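Local coordinates for protein pyruvate formate-lyase 2 (Archaeoglobus fulgidus, PDB 2F3O) that is a glycyl radical enzyme of the pyruvate formate-lyase family whose reaction is not established, though lyase activity is likely, at residues A[399-404]-A[419-424]. Numbering follows the deposited sequence.
Sequences FFDDAA and LNYTTD
Tyr421 reaches across to the start of helix 401-410 and gives its phenol hydrogen to Asp401, OH to OD1 at 2.7 Å. The hydroxyl meets that oxygen nearly along the CG-OD1 axis of the carboxylate, with carboxylate and ring planes turned 77° apart. Asp401 OD1 is shared with Arg372 in a salt bridge and OD2 takes a hydrogen bond from Asn374, so both carboxylate oxygens have partners in this buried setting. The methyl of Ala404, one turn on, rests obliquely against the outer end of the tyrosine ring, CB to CZ at 3.6 Å. A phenylalanine in place of Tyr421 would probably leave Asp401 OD1 without its hydroxyl donor. Further along, Thr423 lays CG2 over the centre of the Phe399 ring, 3.9 Å from the centroid, a CH-pi contact. With OG1 between the backbone N and the carbonyl carbon (chi1 66°), the methyl stands anti to the carbonyl carbon, and from there covers the ring; OG1 is hydrogen-bonded to His370 ND1 and Thr336 OG1. The arrangement ties the 421-424/428-431 hairpin to the end of strand 396-400, the central strand of a five-stranded mixed sheet, and the first turn of helix 401-410, while Ile429 of the hairpin's second strand packs against Ala404, Tyr421 and Thr423.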
loop_
_atom_site.group_PDB
_atom_site.type_symbol
_atom_site.label_atom_id
_atom_site.label_comp_id
_atom_site.label_asym_id
_atom_site.label_seq_id
_atom_site.Cartn_x
_atom_site.Cartn_y
_atom_site.Cartn_z
ATOM N N PHE A 399 16.353 29.052 22.243
ATOM C CA PHE A 399 16.128 28.403 20.958
ATOM C C PHE A 399 15.519 29.401 19.983
ATOM O O PHE A 399 14.495 30.029 20.271
ATOM C CB PHE A 399 15.194 27.209 21.135
ATOM C CG PHE A 399 15.820 26.042 21.852
ATOM C CD1 PHE A 399 15.922 26.022 23.228
ATOM C CD2 PHE A 399 16.291 24.956 21.142
ATOM C CE1 PHE A 399 16.507 24.954 23.864
ATOM C CE2 PHE A 399 16.860 23.884 21.782
ATOM C CZ PHE A 399 16.965 23.880 23.141
ATOM N N PHE A 400 16.146 29.551 18.824
ATOM C CA PHE A 400 15.737 30.586 17.878
ATOM C C PHE A 400 14.830 30.015 16.803
ATOM O O PHE A 400 15.263 29.179 16.014
ATOM C CB PHE A 400 16.975 31.294 17.317
ATOM C CG PHE A 400 17.797 31.980 18.389
ATOM C CD1 PHE A 400 18.897 31.354 18.959
ATOM C CD2 PHE A 400 17.426 33.230 18.878
ATOM C CE1 PHE A 400 19.622 31.966 19.973
ATOM C CE2 PHE A 400 18.161 33.847 19.894
ATOM C CZ PHE A 400 19.256 33.211 20.439
ATOM N N ASP A 401 13.572 30.458 16.805
ATOM C CA ASP A 401 12.510 29.864 15.984
ATOM C C ASP A 401 12.791 29.798 14.487
ATOM O O ASP A 401 12.557 28.784 13.851
ATOM C CB ASP A 401 11.194 30.606 16.193
ATOM C CG ASP A 401 10.475 30.165 17.426
ATOM O OD1 ASP A 401 10.929 29.189 18.051
ATOM O OD2 ASP A 401 9.449 30.780 17.763
ATOM N N ASP A 402 13.276 30.901 13.943
ATOM C CA ASP A 402 13.685 30.990 12.557
ATOM C C ASP A 402 14.549 29.810 12.073
ATOM O O ASP A 402 14.191 29.163 11.103
ATOM C CB ASP A 402 14.442 32.296 12.359
ATOM C CG ASP A 402 14.523 32.702 10.916
ATOM O OD1 ASP A 402 13.630 33.485 10.518
ATOM O OD2 ASP A 402 15.456 32.236 10.192
ATOM N N ALA A 403 15.656 29.524 12.754
ATOM C CA ALA A 403 16.578 28.459 12.344
ATOM C C ALA A 403 16.013 27.082 12.589
ATOM O O ALA A 403 16.332 26.137 11.871
ATOM C CB ALA A 403 17.914 28.578 13.092
ATOM N N ALA A 404 15.203 26.977 13.634
ATOM C CA ALA A 404 14.655 25.706 14.070
ATOM C C ALA A 404 13.533 25.217 13.161
ATOM O O ALA A 404 13.487 24.039 12.840
ATOM C CB ALA A 404 14.176 25.806 15.508
ATOM N N LEU A 419 6.238 25.082 13.051
ATOM C CA LEU A 419 5.938 26.254 13.880
ATOM C C LEU A 419 5.630 25.859 15.322
ATOM O O LEU A 419 6.112 26.481 16.254
ATOM C CB LEU A 419 4.757 27.044 13.311
ATOM C CG LEU A 419 4.925 28.248 12.367
ATOM C CD1 LEU A 419 6.334 28.881 12.428
ATOM C CD2 LEU A 419 4.566 27.899 10.943
ATOM N N ASN A 420 4.866 24.790 15.512
ATOM C CA ASN A 420 4.493 24.339 16.848
ATOM C C ASN A 420 5.495 23.324 17.425
ATOM O O ASN A 420 5.110 22.306 17.998
ATOM C CB ASN A 420 3.079 23.732 16.782
ATOM C CG ASN A 420 2.470 23.461 18.148
ATOM O OD1 ASN A 420 2.215 24.386 18.928
ATOM N ND2 ASN A 420 2.205 22.177 18.432
ATOM N N TYR A 421 6.786 23.579 17.266
ATOM C CA TYR A 421 7.725 22.560 17.661
ATOM C C TYR A 421 7.958 22.606 19.147
ATOM O O TYR A 421 7.635 23.586 19.807
ATOM C CB TYR A 421 9.044 22.655 16.910
ATOM C CG TYR A 421 9.965 23.781 17.333
ATOM C CD1 TYR A 421 11.011 23.577 18.240
ATOM C CD2 TYR A 421 9.809 25.058 16.805
ATOM C CE1 TYR A 421 11.854 24.618 18.604
ATOM C CE2 TYR A 421 10.646 26.102 17.162
ATOM C CZ TYR A 421 11.656 25.879 18.055
ATOM O OH TYR A 421 12.467 26.937 18.370
ATOM N N THR A 422 8.523 21.523 19.659
ATOM C CA THR A 422 8.929 21.433 21.032
ATOM C C THR A 422 10.396 21.047 21.096
ATOM O O THR A 422 11.020 20.698 20.100
ATOM C CB THR A 422 8.135 20.365 21.769
ATOM O OG1 THR A 422 8.484 20.383 23.166
ATOM C CG2 THR A 422 8.426 18.993 21.164
ATOM N N THR A 423 10.947 21.128 22.292
ATOM C CA THR A 423 12.280 20.674 22.504
ATOM C C THR A 423 12.233 19.499 23.492
ATOM O O THR A 423 11.238 19.301 24.180
ATOM C CB THR A 423 13.144 21.831 23.037
ATOM O OG1 THR A 423 12.680 22.185 24.333
ATOM C CG2 THR A 423 13.022 23.085 22.156
ATOM N N ASP A 424 13.290 18.703 23.528
ATOM C CA ASP A 424 13.464 17.688 24.567
ATOM C C ASP A 424 14.968 17.445 24.793
ATOM O O ASP A 424 15.802 17.721 23.904
ATOM C CB ASP A 424 12.773 16.369 24.198
ATOM C CG ASP A 424 13.324 15.752 22.906
ATOM O OD1 ASP A 424 12.882 16.178 21.815
ATOM O OD2 ASP A 424 14.178 14.835 22.985
#